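Local coordinates for protein citrate synthase (Mycobacterium tuberculosis, PDB 4TVM) that condenses oxaloacetate with acetyl-CoA and, with uptake of water, releases citrate and CoA, the first step of the Krebs cycle, at residues 162-165 / 166-170; 199-202 / 203-207; 238-241 / 242-246. One frame throughout, in Å; residues are numbered along the deposited sequence.

Contact 1. Residues 162-165 / 166-170; sequences LSTI and RLLAK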
# COMPACT_ATOMS: atom_id res chain seq x y z
N LEU A 162 -19.76 9.23 3.64
CA LEU A 162 -19.50 10.49 3.01
C LEU A 162 -18.19 10.44 2.22
O LEU A 162 -18.13 10.98 1.11
CB LEU A 162 -19.41 11.56 4.10
CG LEU A 162 -19.19 13.00 3.69
CD1 LEU A 162 -20.25 13.48 2.71
CD2 LEU A 162 -19.17 13.88 4.93
N SER A 163 -17.16 9.77 2.75
CA SER A 163 -15.94 9.62 1.95
C SER A 163 -15.99 8.47 0.95
O SER A 163 -15.14 8.39 0.05
CB SER A 163 -14.66 9.53 2.83
OG SER A 163 -14.70 8.45 3.75
N THR A 164 -16.95 7.56 1.07
CA THR A 164 -17.22 6.63 -0.05
C THR A 164 -17.74 7.46 -1.22
O THR A 164 -17.27 7.33 -2.34
CB THR A 164 -18.23 5.56 0.36
OG1 THR A 164 -17.55 4.58 1.15
CG2 THR A 164 -18.92 4.90 -0.85
N ILE A 165 -18.66 8.36 -0.92
CA ILE A 165 -19.22 9.24 -1.92
C ILE A 165 -18.16 10.13 -2.52
O ILE A 165 -17.97 10.16 -3.73
CB ILE A 165 -20.37 10.10 -1.33
CG1 ILE A 165 -21.49 9.20 -0.77
CG2 ILE A 165 -20.98 10.97 -2.40
CD1 ILE A 165 -21.91 8.08 -1.73
N ARG A 166 -17.46 10.86 -1.65
CA ARG A 166 -16.37 11.74 -2.09
C ARG A 166 -15.37 11.06 -3.02
O ARG A 166 -14.89 11.67 -3.97
CB ARG A 166 -15.63 12.26 -0.87
CG ARG A 166 -16.07 13.64 -0.45
CD ARG A 166 -15.91 13.86 1.03
NE ARG A 166 -16.35 15.20 1.35
CZ ARG A 166 -16.25 15.75 2.56
NH1 ARG A 166 -15.71 15.07 3.57
NH2 ARG A 166 -16.69 16.99 2.75
N LEU A 167 -15.05 9.80 -2.76
CA LEU A 167 -14.11 9.07 -3.62
C LEU A 167 -14.72 8.72 -4.95
O LEU A 167 -14.09 8.87 -5.99
CB LEU A 167 -13.63 7.79 -2.95
CG LEU A 167 -12.36 7.92 -2.11
CD1 LEU A 167 -12.26 6.83 -1.06
CD2 LEU A 167 -11.15 7.87 -3.02
N LEU A 168 -15.94 8.21 -4.94
CA LEU A 168 -16.58 7.82 -6.19
C LEU A 168 -16.82 9.03 -7.07
O LEU A 168 -16.74 8.94 -8.30
CB LEU A 168 -17.91 7.13 -5.92
CG LEU A 168 -17.78 5.69 -5.45
CD1 LEU A 168 -19.13 5.26 -4.90
CD2 LEU A 168 -17.35 4.81 -6.60
N ALA A 169 -17.12 10.17 -6.45
CA ALA A 169 -17.36 11.42 -7.22
C ALA A 169 -16.08 12.04 -7.68
O ALA A 169 -15.95 12.37 -8.84
CB ALA A 169 -18.12 12.44 -6.40
N LYS A 170 -15.15 12.23 -6.75
CA LYS A 170 -13.97 13.06 -7.02
C LYS A 170 -12.81 12.38 -7.74
O LYS A 170 -11.98 13.08 -8.30
CB LYS A 170 -13.44 13.66 -5.74
CG LYS A 170 -14.49 14.47 -5.04
CD LYS A 170 -13.90 15.30 -3.92
CE LYS A 170 -14.86 16.44 -3.60
NZ LYS A 170 -15.78 16.02 -2.53

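Contact 2. Residues 199-202 / 203-207; sequences NFLR and LTFGF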
# COMPACT_ATOMS: atom_id res chain seq x y z
N ASN A 199 -19.51 12.89 -18.02
CA ASN A 199 -18.88 14.08 -17.52
C ASN A 199 -17.37 13.84 -17.36
O ASN A 199 -16.57 14.77 -17.51
CB ASN A 199 -19.49 14.43 -16.20
CG ASN A 199 -18.85 15.62 -15.59
OD1 ASN A 199 -18.93 16.70 -16.15
ND2 ASN A 199 -18.17 15.43 -14.46
N PHE A 200 -16.99 12.62 -17.02
CA PHE A 200 -15.58 12.30 -16.94
C PHE A 200 -14.92 12.50 -18.28
O PHE A 200 -13.81 13.03 -18.37
CB PHE A 200 -15.34 10.87 -16.44
CG PHE A 200 -13.96 10.36 -16.75
CD1 PHE A 200 -12.84 10.92 -16.12
CD2 PHE A 200 -13.76 9.35 -17.68
CE1 PHE A 200 -11.57 10.47 -16.42
CE2 PHE A 200 -12.49 8.90 -17.97
CZ PHE A 200 -11.39 9.46 -17.35
N LEU A 201 -15.60 12.10 -19.34
CA LEU A 201 -15.06 12.21 -20.70
C LEU A 201 -14.91 13.66 -21.16
O LEU A 201 -14.01 13.97 -21.94
CB LEU A 201 -15.94 11.44 -21.68
CG LEU A 201 -15.64 9.94 -21.84
CD1 LEU A 201 -16.81 9.21 -22.49
CD2 LEU A 201 -14.40 9.77 -22.71
N ARG A 202 -15.78 14.53 -20.72
CA ARG A 202 -15.66 15.97 -21.02
C ARG A 202 -14.47 16.58 -20.31
O ARG A 202 -13.77 17.43 -20.85
CB ARG A 202 -16.89 16.73 -20.55
CG ARG A 202 -17.05 18.12 -21.16
CD ARG A 202 -18.22 18.89 -20.57
NE ARG A 202 -18.03 20.34 -20.61
CZ ARG A 202 -17.74 21.11 -19.55
NH1 ARG A 202 -17.56 20.57 -18.34
NH2 ARG A 202 -17.61 22.42 -19.70
N LEU A 203 -14.28 16.16 -19.05
CA LEU A 203 -13.24 16.72 -18.21
C LEU A 203 -11.91 16.34 -18.81
O LEU A 203 -10.94 17.07 -18.70
CB LEU A 203 -13.31 16.14 -16.83
CG LEU A 203 -14.40 16.65 -15.92
CD1 LEU A 203 -14.26 15.92 -14.58
CD2 LEU A 203 -14.26 18.12 -15.73
N THR A 204 -11.89 15.17 -19.44
CA THR A 204 -10.70 14.60 -20.02
C THR A 204 -10.41 15.18 -21.38
O THR A 204 -9.27 15.49 -21.70
CB THR A 204 -10.89 13.10 -20.21
OG1 THR A 204 -11.44 12.55 -19.01
CG2 THR A 204 -9.59 12.40 -20.49
N PHE A 205 -11.46 15.34 -22.17
CA PHE A 205 -11.30 15.69 -23.57
C PHE A 205 -11.85 17.04 -23.95
O PHE A 205 -11.56 17.52 -25.02
CB PHE A 205 -11.96 14.59 -24.42
CG PHE A 205 -11.26 13.27 -24.32
CD1 PHE A 205 -9.91 13.16 -24.66
CD2 PHE A 205 -11.92 12.15 -23.86
CE1 PHE A 205 -9.24 11.96 -24.57
CE2 PHE A 205 -11.26 10.94 -23.77
CZ PHE A 205 -9.92 10.85 -24.12
N GLY A 206 -12.64 17.65 -23.10
CA GLY A 206 -13.21 18.96 -23.39
C GLY A 206 -12.16 20.07 -23.43
O GLY A 206 -11.19 20.05 -22.66
N PHE A 207 -12.36 21.02 -24.35
CA PHE A 207 -11.66 22.29 -24.32
C PHE A 207 -12.66 23.37 -23.98
O PHE A 207 -13.86 23.17 -24.13
CB PHE A 207 -11.06 22.59 -25.67
CG PHE A 207 -10.19 21.50 -26.19
CD1 PHE A 207 -8.85 21.42 -25.80
CD2 PHE A 207 -10.69 20.55 -27.08
CE1 PHE A 207 -8.03 20.40 -26.27
CE2 PHE A 207 -9.87 19.53 -27.56
CZ PHE A 207 -8.54 19.45 -27.15

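Contact 3. Residues 238-241 / 242-246; sequences TSTV and RLVGS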
# COMPACT_ATOMS: atom_id res chain seq x y z
N THR A 238 -6.13 -5.12 -4.12
CA THR A 238 -7.20 -5.03 -3.13
C THR A 238 -6.76 -5.67 -1.84
O THR A 238 -7.24 -5.31 -0.78
CB THR A 238 -8.49 -5.68 -3.65
OG1 THR A 238 -9.16 -4.75 -4.51
CG2 THR A 238 -9.45 -6.06 -2.50
N SER A 239 -5.89 -6.67 -1.92
CA SER A 239 -5.36 -7.25 -0.71
C SER A 239 -4.51 -6.19 -0.06
O SER A 239 -4.27 -6.26 1.10
CB SER A 239 -4.54 -8.48 -0.95
OG SER A 239 -5.38 -9.58 -1.23
N THR A 240 -4.05 -5.21 -0.85
CA THR A 240 -3.27 -4.10 -0.33
C THR A 240 -4.14 -3.08 0.34
O THR A 240 -3.76 -2.51 1.34
CB THR A 240 -2.52 -3.39 -1.44
OG1 THR A 240 -1.64 -4.31 -2.06
CG2 THR A 240 -1.74 -2.23 -0.87
N VAL A 241 -5.31 -2.84 -0.23
CA VAL A 241 -6.26 -2.00 0.43
C VAL A 241 -6.66 -2.66 1.73
O VAL A 241 -6.76 -2.02 2.75
CB VAL A 241 -7.44 -1.76 -0.47
CG1 VAL A 241 -8.53 -0.99 0.26
CG2 VAL A 241 -7.00 -1.00 -1.72
N ARG A 242 -6.80 -3.96 1.70
CA ARG A 242 -7.17 -4.71 2.90
C ARG A 242 -6.16 -4.69 4.02
O ARG A 242 -6.54 -4.63 5.16
CB ARG A 242 -7.50 -6.17 2.54
CG ARG A 242 -8.98 -6.40 2.33
CD ARG A 242 -9.27 -7.80 1.76
NE ARG A 242 -10.68 -7.93 1.39
CZ ARG A 242 -11.66 -8.27 2.23
NH1 ARG A 242 -11.40 -8.60 3.51
NH2 ARG A 242 -12.91 -8.37 1.80
N LEU A 243 -4.87 -4.74 3.69
CA LEU A 243 -3.77 -4.72 4.64
C LEU A 243 -3.59 -3.37 5.36
O LEU A 243 -3.43 -3.29 6.57
CB LEU A 243 -2.51 -5.09 3.87
CG LEU A 243 -1.30 -5.71 4.60
CD1 LEU A 243 -1.67 -6.85 5.54
CD2 LEU A 243 -0.28 -6.21 3.60
N VAL A 244 -3.65 -2.30 4.59
CA VAL A 244 -3.53 -0.97 5.10
C VAL A 244 -4.71 -0.72 6.02
O VAL A 244 -4.57 -0.15 7.13
CB VAL A 244 -3.57 -0.02 3.89
CG1 VAL A 244 -3.68 1.43 4.32
CG2 VAL A 244 -2.34 -0.22 3.05
N GLY A 245 -5.89 -1.16 5.57
CA GLY A 245 -7.08 -0.95 6.37
C GLY A 245 -6.95 -1.73 7.66
O GLY A 245 -7.60 -1.47 8.64
N SER A 246 -6.12 -2.73 7.59
CA SER A 246 -5.87 -3.63 8.67
C SER A 246 -5.37 -2.88 9.87
O SER A 246 -5.66 -3.25 11.00
CB SER A 246 -4.77 -4.53 8.18
OG SER A 246 -4.34 -5.31 9.20

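Contact 1. Residues 162-165 / 166-170
L162 and R166 meet one turn apart on helix 159-182, a long helix of the mainly helical citrate synthase fold. Their side chains cross obliquely. The branch end of L162 comes over one face of the R166 guanidinium, offset toward its rim. L162 CG lies 3.9 Å above the plane of the R166 guanidinium. The nearest side-chain atoms are L162 CD2 and R166 NH1, also 3.9 Å apart. This is apolar packing against a flat cation, not a polar bond. A chi1 of -98° turns the R166 chain back toward L162, and its extended run from CG to NE gives the reach. Its NH2 then forms a salt bridge with D150, which holds the group on a second side chain.

T164 and L168 behave differently. They lie side by side and point the same way. Between the side chains the contact is methyl to methyl. T164 CG2 stands anti to the backbone N and comes to 4.1 Å from L168 CD1. The hydroxyl of T164 is used elsewhere: OG1 is hydrogen-bonded to the carbonyl oxygen of V160, one turn earlier.

S163, T164 and L167 touch helix 251-262, T164, L167 and L168 touch helix 383-403, and I165, L168 and A169 rest on helix 100-111.

Beneath the side chains runs the regular i to i+4 backbone bonding. R166 N to L162 O is 2.8 Å and nearly straight, with an N-H...O angle of 172°. The bond of L167 is more bent. Its N sits above the plane of the S163 carbonyl, 50° out of it, and L167 CD1 comes to 3.5 Å from that same S163 O.

Contact 2. Residues 199-202 / 203-207
F200 and T204 are brought together by their first torsions. F200 holds CG anti to its backbone N (chi1 162°), which directs the ring along the helix toward T204. T204 has chi1 -47°, with OG1 beside its own backbone N. Its hydroxyl donates to F200 O, a bond short in the model, and lies over one face of the F200 ring, 3.3 Å above the plane and toward the rim. T204 N also donates to F200 O, at 3.1 Å. The two donors reach that oxygen from opposite faces of its carbonyl plane.

One residue on, L201 and F205 cross. L201 CD2 sits at the edge of the F205 ring, in its plane, 3.5 Å from F205 CE2. T204 CG2 lies 3.8 Å above the centre of one face of that ring. L203 N bonds to N199 O, but their side chains only brush, N199 ND2 to L203 CD1 3.9 Å. N199 OD1 is bonded to D191 N.

F200 packs on P172 of helix 159-182 and on helix 383-403, and L201 packs on V218 and L222 of helix 216-229. The ring of F205 meets that of F378.

G206 N, just past the helical angles, donates to R202 O, likewise short in the model. Such a threonine hydroxyl bond to the carbonyl four residues back, as at T204, is familiar in alpha helices; here it lies in the last turn of helix 196-205.

Contact 3. Residues 238-241 / 242-246
T238 and R242 start the bonding of this part of helix 236-246. T238 O accepts from R242 N at 2.9 Å. S239 O accepts from L243 N at 3.1 Å, although this donor stands 37° out of the carbonyl plane. T240 O takes V244 N in a longer but nearly straight bond of 3.3 Å, with an N-H...O angle of 171°. V241 O takes G245 N at 3.1 Å. Four successive carbonyls thus each have an amide partner. V244 CG2 also lies near T240 O, 3.2 Å away.

Several side-chain polar groups find partners outside these residues. R242 has an extended chain from CG to NE, and its NH2 forms a salt bridge with E401. NH1 adds a long, weak ion pair with E405. T238 CG2 approaches the edge of this guanidinium only loosely, 4.5 Å from R242 NE. T240 OG1 is bonded to C236 O, S239 OG weakly to N235 O, and S246 OG to G411 N.

T238 and V241 pack on W395 of helix 383-403. T240, V241 and V244 touch helix 251-262. At the dimer interface, T240 and L243 pack on L243 and T240 of the second subunit. R242 reaches over to strand 52-57, where it touches A55 and S57.

In the fold
The three contacts are short runs of two to three turns on three different helices, and none touches another. Contacts 1 and 2 lie on helices that follow each other in the chain. Their centres are about 19 Å apart and their nearest atoms about 7 Å. Contact 3 is about 18 Å from contact 1 and about 32 Å from contact 2, centre to centre, with contacts 2 and 3 on opposite sides of the chain's centre. Helix 383-403 packs on all three and carries F387 and R391 of the oxaloacetate pocket. The T238 side chain of contact 3 is about 7 Å from a bound oxaloacetate, too far to touch it. Contact 3 is also the contact that meets the second subunit.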